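Local coordinates for protein glutathione S-transferase (Legionella pneumophila subsp. pneumophila str. Philadelphia 1, PDB 3NIV) that probably acts as a zeta-class glutathione transferase with maleylacetoacetate isomerase activity, at residues A125-E128 / Q129-W133; D143-E146 / E147-A151; L199-P202 / A203-D206. All coordinates share one frame; numbering follows the deposited sequence.

Contact 1. Residues A125-E128 / Q129-W133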
ATOM      1  N   ALA A 125      20.781 -11.875  11.889  1.00 36.71           N
ATOM      2  CA  ALA A 125      21.271 -10.514  11.695  1.00 38.85           C
ATOM      3  C   ALA A 125      21.691  -9.852  13.019  1.00 36.17           C
ATOM      4  O   ALA A 125      20.908  -9.780  13.971  1.00 34.26           O
ATOM      5  CB  ALA A 125      20.220  -9.668  10.983  1.00 34.74           C
ATOM      6  N   ASN A 126      22.935  -9.389  13.079  1.00 34.16           N
ATOM      7  CA  ASN A 126      23.412  -8.647  14.233  1.00 35.27           C
ATOM      8  C   ASN A 126      22.846  -7.237  14.148  1.00 36.00           C
ATOM      9  O   ASN A 126      22.175  -6.893  13.177  1.00 38.00           O
ATOM     10  CB  ASN A 126      24.938  -8.606  14.248  1.00 32.54           C
ATOM     11  CG  ASN A 126      25.509  -7.790  13.097  1.00 39.39           C
ATOM     12  OD1 ASN A 126      25.044  -6.687  12.811  1.00 39.19           O
ATOM     13  ND2 ASN A 126      26.523  -8.330  12.434  1.00 42.51           N
ATOM     14  N   GLU A 127      23.138  -6.417  15.148  1.00 35.98           N
ATOM     15  CA  GLU A 127      22.572  -5.084  15.218  1.00 34.64           C
ATOM     16  C   GLU A 127      22.976  -4.167  14.056  1.00 37.12           C
ATOM     17  O   GLU A 127      22.129  -3.470  13.510  1.00 38.58           O
ATOM     18  CB  GLU A 127      22.890  -4.457  16.565  1.00 38.60           C
ATOM     19  CG  GLU A 127      23.015  -2.949  16.538  1.00 39.51           C
ATOM     20  CD  GLU A 127      23.253  -2.371  17.921  1.00 40.57           C
ATOM     21  OE1 GLU A 127      24.010  -1.385  18.023  1.00 42.80           O
ATOM     22  OE2 GLU A 127      22.689  -2.906  18.902  1.00 39.95           O
ATOM     23  N   GLU A 128      24.242  -4.170  13.652  1.00 35.70           N
ATOM     24  CA  GLU A 128      24.657  -3.324  12.528  1.00 35.57           C
ATOM     25  C   GLU A 128      23.980  -3.744  11.226  1.00 40.47           C
ATOM     26  O   GLU A 128      23.686  -2.907  10.361  1.00 39.07           O
ATOM     27  CB  GLU A 128      26.185  -3.294  12.361  1.00 45.07           C
ATOM     28  CG  GLU A 128      26.815  -4.536  11.693  1.00 49.05           C
ATOM     29  CD  GLU A 128      28.359  -4.509  11.716  1.00 57.06           C
ATOM     30  OE1 GLU A 128      28.976  -5.463  12.264  1.00 50.26           O
ATOM     31  OE2 GLU A 128      28.954  -3.526  11.200  1.00 56.79           O
ATOM     32  N   GLN A 129      23.726  -5.044  11.094  1.00 40.66           N
ATOM     33  CA  GLN A 129      23.058  -5.572   9.919  1.00 37.44           C
ATOM     34  C   GLN A 129      21.608  -5.098   9.837  1.00 36.18           C
ATOM     35  O   GLN A 129      21.169  -4.602   8.802  1.00 36.92           O
ATOM     36  CB  GLN A 129      23.144  -7.092   9.897  1.00 36.89           C
ATOM     37  CG  GLN A 129      24.578  -7.600   9.974  1.00 40.92           C
ATOM     38  CD  GLN A 129      24.682  -9.119   9.908  1.00 39.31           C
ATOM     39  OE1 GLN A 129      23.924  -9.835  10.558  1.00 38.10           O
ATOM     40  NE2 GLN A 129      25.628  -9.612   9.121  1.00 37.97           N
ATOM     41  N   VAL A 130      20.863  -5.229  10.925  1.00 34.03           N
ATOM     42  CA  VAL A 130      19.501  -4.731  10.911  1.00 32.00           C
ATOM     43  C   VAL A 130      19.475  -3.235  10.585  1.00 35.52           C
ATOM     44  O   VAL A 130      18.597  -2.769   9.857  1.00 32.93           O
ATOM     45  CB  VAL A 130      18.762  -5.025  12.226  1.00 35.05           C
ATOM     46  CG1 VAL A 130      17.367  -4.404  12.203  1.00 33.27           C
ATOM     47  CG2 VAL A 130      18.666  -6.524  12.444  1.00 32.01           C
ATOM     48  N   LEU A 131      20.446  -2.489  11.104  1.00 34.55           N
ATOM     49  CA  LEU A 131      20.520  -1.056  10.842  1.00 34.87           C
ATOM     50  C   LEU A 131      20.837  -0.724   9.390  1.00 35.30           C
ATOM     51  O   LEU A 131      20.307   0.238   8.829  1.00 33.65           O
ATOM     52  CB  LEU A 131      21.565  -0.400  11.739  1.00 40.79           C
ATOM     53  CG  LEU A 131      21.001   0.227  13.006  1.00 45.35           C
ATOM     54  CD1 LEU A 131      20.038   1.366  12.642  1.00 38.56           C
ATOM     55  CD2 LEU A 131      20.321  -0.848  13.861  1.00 44.24           C
ATOM     56  N   GLU A 132      21.722  -1.504   8.787  1.00 34.40           N
ATOM     57  CA  GLU A 132      22.089  -1.270   7.400  1.00 37.43           C
ATOM     58  C   GLU A 132      20.905  -1.537   6.460  1.00 36.14           C
ATOM     59  O   GLU A 132      20.627  -0.753   5.554  1.00 32.48           O
ATOM     60  CB  GLU A 132      23.282  -2.141   7.023  1.00 43.78           C
ATOM     61  CG  GLU A 132      23.891  -1.777   5.693  1.00 48.47           C
ATOM     62  CD  GLU A 132      25.313  -2.277   5.558  1.00 59.82           C
ATOM     63  OE1 GLU A 132      25.710  -2.580   4.412  1.00 57.01           O
ATOM     64  OE2 GLU A 132      26.024  -2.367   6.594  1.00 59.22           O
ATOM     65  N   TRP A 133      20.216  -2.649   6.697  1.00 33.72           N
ATOM     66  CA  TRP A 133      18.975  -2.970   6.013  1.00 31.74           C
ATOM     67  C   TRP A 133      17.993  -1.819   6.181  1.00 31.48           C
ATOM     68  O   TRP A 133      17.506  -1.233   5.201  1.00 28.56           O
ATOM     69  CB  TRP A 133      18.397  -4.262   6.614  1.00 31.29           C
ATOM     70  CG  TRP A 133      16.991  -4.656   6.206  1.00 27.12           C
ATOM     71  CD1 TRP A 133      15.825  -4.266   6.795  1.00 28.15           C
ATOM     72  CD2 TRP A 133      16.622  -5.575   5.164  1.00 27.04           C
ATOM     73  NE1 TRP A 133      14.750  -4.866   6.171  1.00 28.07           N
ATOM     74  CE2 TRP A 133      15.217  -5.678   5.172  1.00 25.29           C
ATOM     75  CE3 TRP A 133      17.347  -6.320   4.226  1.00 30.20           C
ATOM     76  CZ2 TRP A 133      14.519  -6.487   4.274  1.00 26.75           C
ATOM     77  CZ3 TRP A 133      16.654  -7.122   3.332  1.00 31.97           C
ATOM     78  CH2 TRP A 133      15.250  -7.196   3.362  1.00 30.33           C
TER
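The backbone N of Gln129 donates to Asn126 OD1 at 2.7 Å, and the side chain of Gln129 makes the reciprocal bond: its OE1 accepts from Asn126 N, also at 2.7 Å. These paired bonds form a capping box at the start of helix 127-149, with Asn126 as N-cap. Each backbone N-H is answered by the other residue's side-chain oxygen, and both donors stand somewhat out of the plane of the carbonyl they use, by similar amounts. With chi1 at 67°, the Asn126 amide folds back over the first turn, which brings OD1 in front of the Gln129 N-H. Gln129 sends CG to the side of its own backbone N and then runs straight, carrying OE1 back beyond the N-terminus of the helix to the N-H of Asn126. The two side chains cross nearly at a right angle, yet their amide planes are stacked, only 26° apart, with Asn126 ND2 3.2 Å from Gln129 CD.

Regular helical bonding starts at once, as Val130 N donates to Asn126 O, Leu131 N to Glu127 O and Glu132 N to Glu128 O. Beside the cap, the apolar side rests on helix 113-123, where Ala125 packs on Leu119 and Val130 on Leu116. The second subunit closes in as well: Phe123 of that chain packs against Ala125 and Gln129, while its Gln122 NE2 donates to Gln129 O. Glu132, though exposed, packs against Arg118 of the second subunit. Within the turn, Ala125 CB meets Val130 CG2 at 3.8 Å.

Contact 2. Residues D143-E146 / E147-A151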
ATOM      1  N   ASP A 143      14.734   9.229  -1.064  1.00 30.05           N
ATOM      2  CA  ASP A 143      15.198   9.691  -2.359  1.00 30.18           C
ATOM      3  C   ASP A 143      13.981   9.881  -3.254  1.00 33.51           C
ATOM      4  O   ASP A 143      13.761  10.960  -3.809  1.00 34.90           O
ATOM      5  CB  ASP A 143      16.139   8.672  -3.003  1.00 31.67           C
ATOM      6  CG  ASP A 143      17.534   8.688  -2.401  1.00 35.42           C
ATOM      7  OD1 ASP A 143      17.783   9.499  -1.485  1.00 37.36           O
ATOM      8  OD2 ASP A 143      18.387   7.884  -2.850  1.00 38.21           O
ATOM      9  N   ALA A 144      13.180   8.828  -3.391  1.00 30.58           N
ATOM     10  CA  ALA A 144      12.061   8.867  -4.324  1.00 31.59           C
ATOM     11  C   ALA A 144      11.062   9.931  -3.902  1.00 34.00           C
ATOM     12  O   ALA A 144      10.554  10.689  -4.725  1.00 35.85           O
ATOM     13  CB  ALA A 144      11.393   7.506  -4.427  1.00 26.72           C
ATOM     14  N   PHE A 145      10.796  10.000  -2.607  1.00 32.60           N
ATOM     15  CA  PHE A 145       9.831  10.961  -2.096  1.00 31.12           C
ATOM     16  C   PHE A 145      10.257  12.423  -2.309  1.00 32.33           C
ATOM     17  O   PHE A 145       9.447  13.268  -2.675  1.00 34.49           O
ATOM     18  CB  PHE A 145       9.588  10.689  -0.619  1.00 27.63           C
ATOM     19  CG  PHE A 145       8.318  11.273  -0.095  1.00 23.40           C
ATOM     20  CD1 PHE A 145       8.245  12.614   0.244  1.00 27.32           C
ATOM     21  CD2 PHE A 145       7.205  10.481   0.079  1.00 22.83           C
ATOM     22  CE1 PHE A 145       7.070  13.154   0.737  1.00 23.73           C
ATOM     23  CE2 PHE A 145       6.034  11.005   0.568  1.00 22.83           C
ATOM     24  CZ  PHE A 145       5.969  12.351   0.903  1.00 24.37           C
ATOM     25  N   GLU A 146      11.527  12.720  -2.069  1.00 33.84           N
ATOM     26  CA  GLU A 146      12.006  14.092  -2.154  1.00 33.28           C
ATOM     27  C   GLU A 146      12.065  14.495  -3.617  1.00 38.64           C
ATOM     28  O   GLU A 146      11.853  15.657  -3.977  1.00 39.78           O
ATOM     29  CB  GLU A 146      13.376  14.228  -1.505  1.00 33.49           C
ATOM     30  CG  GLU A 146      13.950  15.644  -1.557  1.00 35.92           C
ATOM     31  CD  GLU A 146      13.708  16.460  -0.293  1.00 36.06           C
ATOM     32  OE1 GLU A 146      12.954  16.010   0.596  1.00 31.88           O
ATOM     33  OE2 GLU A 146      14.293  17.569  -0.195  1.00 42.05           O
ATOM     34  N   GLU A 147      12.357  13.505  -4.447  1.00 38.10           N
ATOM     35  CA  GLU A 147      12.276  13.624  -5.891  1.00 40.54           C
ATOM     36  C   GLU A 147      10.966  14.248  -6.357  1.00 39.67           C
ATOM     37  O   GLU A 147      10.945  15.342  -6.918  1.00 38.77           O
ATOM     38  CB  GLU A 147      12.406  12.232  -6.503  1.00 42.52           C
ATOM     39  CG  GLU A 147      13.655  12.030  -7.305  1.00 47.67           C
ATOM     40  CD  GLU A 147      13.521  12.641  -8.674  1.00 54.06           C
ATOM     41  OE1 GLU A 147      14.447  13.361  -9.098  1.00 60.07           O
ATOM     42  OE2 GLU A 147      12.475  12.416  -9.319  1.00 55.58           O
ATOM     43  N   LYS A 148       9.870  13.533  -6.145  1.00 39.12           N
ATOM     44  CA  LYS A 148       8.584  13.985  -6.652  1.00 39.08           C
ATOM     45  C   LYS A 148       8.195  15.263  -5.918  1.00 39.08           C
ATOM     46  O   LYS A 148       7.490  16.121  -6.445  1.00 37.21           O
ATOM     47  CB  LYS A 148       7.535  12.890  -6.487  1.00 36.52           C
ATOM     48  CG  LYS A 148       7.907  11.595  -7.214  1.00 38.62           C
ATOM     49  CD  LYS A 148       7.069  10.404  -6.741  1.00 40.96           C
ATOM     50  CE  LYS A 148       5.919  10.081  -7.687  1.00 38.19           C
ATOM     51  NZ  LYS A 148       6.355   9.308  -8.894  1.00 38.36           N
ATOM     52  N   LEU A 149       8.692  15.386  -4.698  1.00 36.28           N
ATOM     53  CA  LEU A 149       8.460  16.562  -3.882  1.00 37.57           C
ATOM     54  C   LEU A 149       8.951  17.790  -4.647  1.00 37.31           C
ATOM     55  O   LEU A 149       8.283  18.835  -4.693  1.00 31.25           O
ATOM     56  CB  LEU A 149       9.242  16.407  -2.581  1.00 33.63           C
ATOM     57  CG  LEU A 149       8.609  16.826  -1.264  1.00 33.65           C
ATOM     58  CD1 LEU A 149       7.145  16.474  -1.175  1.00 25.73           C
ATOM     59  CD2 LEU A 149       9.390  16.178  -0.135  1.00 31.00           C
ATOM     60  N   GLY A 150      10.119  17.632  -5.266  1.00 36.49           N
ATOM     61  CA  GLY A 150      10.759  18.698  -6.006  1.00 36.13           C
ATOM     62  C   GLY A 150      10.049  19.150  -7.271  1.00 39.23           C
ATOM     63  O   GLY A 150      10.459  20.133  -7.879  1.00 45.70           O
ATOM     64  N   ALA A 151       8.995  18.452  -7.679  1.00 36.22           N
ATOM     65  CA  ALA A 151       8.274  18.846  -8.889  1.00 39.44           C
ATOM     66  C   ALA A 151       6.976  19.581  -8.555  1.00 39.54           C
ATOM     67  O   ALA A 151       6.266  20.043  -9.453  1.00 40.72           O
ATOM     68  CB  ALA A 151       7.997  17.629  -9.789  1.00 35.42           C
TER
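Gly150 N donates to Glu146 O at 2.9 Å in the last part of helix 127-149, a long helix of the all-helical C-terminal domain of the glutathione transferase fold. One residue earlier, Leu149 N donates to Phe145 O at 3.0 Å. Glu147 N is bonded to Asp143 O at the same distance of 3.0 Å. The link from Lys148 N to Ala144 O is longer, 3.3 Å, but nearly straight at 166°.

Asp143, Glu146 and Lys148 send their polar ends to other parts of the assembly. Glu146 leaves with CG opposite its backbone N (chi1 180°) and then bends at chi2, which delivers its carboxylate to helix 189-198: OE1 accepts from Ile191 N and OE2 from Ile190 N. Both oxygens are thus occupied at the N-terminal end of that helix, where its dipole would probably favour the negative charge. Asp143 OD1 pairs with Tyr188 OH nearby, and Lys148 NZ is hydrogen-bonded to Ser67 OG of the second subunit.

Phe145 and Leu149, both buried, supply the apolar side of the turn. They pack together against Met99 of helix 90-106, Ile191 of helix 189-198 and Cys159. Leu149 CD2 lies at the edge of the Phe145 ring, near its plane, 3.8 Å from Phe145 CD1, while Leu149 CD1 comes to 3.8 Å from Phe145 CE1. The same CD2 methyl also lies 3.6 Å from Glu146 OE1.

Contact 3. Residues L199-P202 / A203-D206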
ATOM      1  N   LEU A 199       5.003  19.304  12.456  1.00 33.13           N
ATOM      2  CA  LEU A 199       5.148  18.952  13.864  1.00 31.64           C
ATOM      3  C   LEU A 199       4.670  20.031  14.837  1.00 33.55           C
ATOM      4  O   LEU A 199       4.613  19.807  16.046  1.00 35.75           O
ATOM      5  CB  LEU A 199       6.576  18.511  14.160  1.00 31.36           C
ATOM      6  CG  LEU A 199       6.741  17.079  13.652  1.00 34.88           C
ATOM      7  CD1 LEU A 199       8.134  16.508  13.900  1.00 30.90           C
ATOM      8  CD2 LEU A 199       5.662  16.199  14.277  1.00 30.54           C
ATOM      9  N   THR A 200       4.298  21.188  14.302  1.00 33.63           N
ATOM     10  CA  THR A 200       3.806  22.286  15.128  1.00 35.45           C
ATOM     11  C   THR A 200       2.274  22.331  15.208  1.00 41.08           C
ATOM     12  O   THR A 200       1.707  23.092  15.997  1.00 44.70           O
ATOM     13  CB  THR A 200       4.298  23.633  14.602  1.00 34.06           C
ATOM     14  OG1 THR A 200       3.596  23.951  13.400  1.00 33.99           O
ATOM     15  CG2 THR A 200       5.789  23.581  14.308  1.00 34.01           C
ATOM     16  N   LEU A 201       1.603  21.527  14.390  1.00 37.30           N
ATOM     17  CA  LEU A 201       0.153  21.432  14.460  1.00 34.64           C
ATOM     18  C   LEU A 201      -0.260  20.446  15.556  1.00 38.46           C
ATOM     19  O   LEU A 201       0.358  19.393  15.718  1.00 36.90           O
ATOM     20  CB  LEU A 201      -0.411  20.984  13.113  1.00 35.64           C
ATOM     21  CG  LEU A 201       0.254  21.563  11.860  1.00 33.74           C
ATOM     22  CD1 LEU A 201      -0.165  20.799  10.596  1.00 34.52           C
ATOM     23  CD2 LEU A 201      -0.038  23.043  11.714  1.00 37.42           C
ATOM     24  N   PRO A 202      -1.292  20.807  16.336  1.00 38.61           N
ATOM     25  CA  PRO A 202      -1.879  19.936  17.354  1.00 36.93           C
ATOM     26  C   PRO A 202      -2.273  18.582  16.779  1.00 42.55           C
ATOM     27  O   PRO A 202      -2.023  17.545  17.409  1.00 45.28           O
ATOM     28  CB  PRO A 202      -3.143  20.694  17.765  1.00 37.75           C
ATOM     29  CG  PRO A 202      -2.818  22.101  17.529  1.00 31.27           C
ATOM     30  CD  PRO A 202      -1.873  22.159  16.368  1.00 34.14           C
ATOM     31  N   ALA A 203      -2.892  18.589  15.600  1.00 40.39           N
ATOM     32  CA  ALA A 203      -3.335  17.350  14.969  1.00 38.57           C
ATOM     33  C   ALA A 203      -2.178  16.366  14.825  1.00 37.90           C
ATOM     34  O   ALA A 203      -2.335  15.168  15.085  1.00 38.16           O
ATOM     35  CB  ALA A 203      -3.990  17.627  13.613  1.00 37.81           C
ATOM     36  N   PHE A 204      -1.014  16.867  14.424  1.00 34.91           N
ATOM     37  CA  PHE A 204       0.172  16.012  14.354  1.00 36.15           C
ATOM     38  C   PHE A 204       0.741  15.750  15.741  1.00 36.13           C
ATOM     39  O   PHE A 204       0.954  14.599  16.132  1.00 35.76           O
ATOM     40  CB  PHE A 204       1.240  16.624  13.452  1.00 32.44           C
ATOM     41  CG  PHE A 204       0.951  16.473  11.986  1.00 32.57           C
ATOM     42  CD1 PHE A 204       0.065  17.320  11.351  1.00 33.44           C
ATOM     43  CD2 PHE A 204       1.556  15.471  11.247  1.00 31.07           C
ATOM     44  CE1 PHE A 204      -0.208  17.176   9.999  1.00 32.93           C
ATOM     45  CE2 PHE A 204       1.288  15.319   9.894  1.00 28.01           C
ATOM     46  CZ  PHE A 204       0.409  16.172   9.273  1.00 30.97           C
ATOM     47  N   HIS A 205       0.967  16.827  16.483  1.00 38.81           N
ATOM     48  CA  HIS A 205       1.608  16.752  17.787  1.00 37.86           C
ATOM     49  C   HIS A 205       0.903  15.779  18.730  1.00 39.86           C
ATOM     50  O   HIS A 205       1.545  14.928  19.351  1.00 38.53           O
ATOM     51  CB  HIS A 205       1.676  18.142  18.419  1.00 41.52           C
ATOM     52  CG  HIS A 205       2.501  18.191  19.666  1.00 41.20           C
ATOM     53  ND1 HIS A 205       1.945  18.286  20.922  1.00 44.10           N
ATOM     54  CD2 HIS A 205       3.841  18.142  19.849  1.00 44.30           C
ATOM     55  CE1 HIS A 205       2.909  18.304  21.827  1.00 44.27           C
ATOM     56  NE2 HIS A 205       4.069  18.219  21.202  1.00 43.49           N
ATOM     57  N   ASP A 206      -0.420  15.894  18.814  1.00 41.00           N
ATOM     58  CA  ASP A 206      -1.212  15.108  19.764  1.00 40.98           C
ATOM     59  C   ASP A 206      -1.347  13.635  19.375  1.00 38.36           C
ATOM     60  O   ASP A 206      -1.773  12.807  20.175  1.00 37.94           O
ATOM     61  CB  ASP A 206      -2.595  15.741  19.925  1.00 40.03           C
ATOM     62  CG  ASP A 206      -2.514  17.210  20.324  1.00 46.49           C
ATOM     63  OD1 ASP A 206      -1.537  17.572  21.026  1.00 40.91           O
ATOM     64  OD2 ASP A 206      -3.416  17.995  19.935  1.00 41.63           O
TER
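Leu201 and Phe204 lie side by side and point the same way, three residues apart at the start of the short helix 202-205. The leucine does its touching with one methyl: Leu201 CD1 sits 3.6 Å from Phe204 CD1 and 3.7 Å from Phe204 CE1, so the methyl meets the CD1-CE1 bond of the ring, obliquely. Leu201 CB lies farther back, 4.1 Å from the same Phe204 CD1. The leucine carries CG beside its backbone N and opposite the carbonyl carbon (chi1 -39°), a torsion that places CD1 against the ring.

The backbone beneath them is held by two short, straight bonds. Leu201 O, from the N-cap position, accepts from His205 N at 2.7 Å with an N-H...O angle of 171°, and Pro202 O accepts from Asp206 N at 2.7 Å. Proline suits the first turn of a helix, whose backbone nitrogens need not donate to a carbonyl one turn earlier. Asp206 folds its carboxylate back along the helix toward Pro202, although the exact placement of its OD2 is doubtful. His205 lays its CB 3.3 Å from Leu201 O while its ring heads outward on the exposed side.

Farther out, Val164 packs on both Leu201 and Phe204. The buried phenylalanine also meets Ile172 of helix 166-180 as well as Ile19 and Leu23 of helix 12-23, and Ala203 rests on Asn22 and Leu23. Helix 12-23 belongs to the N-terminal thioredoxin-like domain. The turn is therefore a proline-started helix seated at the interface between the thioredoxin-like and all-helical domains, the two-domain architecture of the glutathione transferase fold.

The three local contacts illustrate how short-range order serves different borders of the helical part of the fold. Contacts 1 and 2 mark the beginning and the last part of a single helix, 127-149; their centres are 27 Å apart and their nearest atoms about 12 Å. Both reach the second subunit, contact 1 through several residues and contact 2 through one lysine. Contact 3 looks instead toward the N-terminal domain and touches no other chain of the assembly. Its nearest atoms lie about 11 Å from contact 2 and about 19 Å from contact 1. Helix 189-198, which meets contact 2 at its start, leads directly into contact 3.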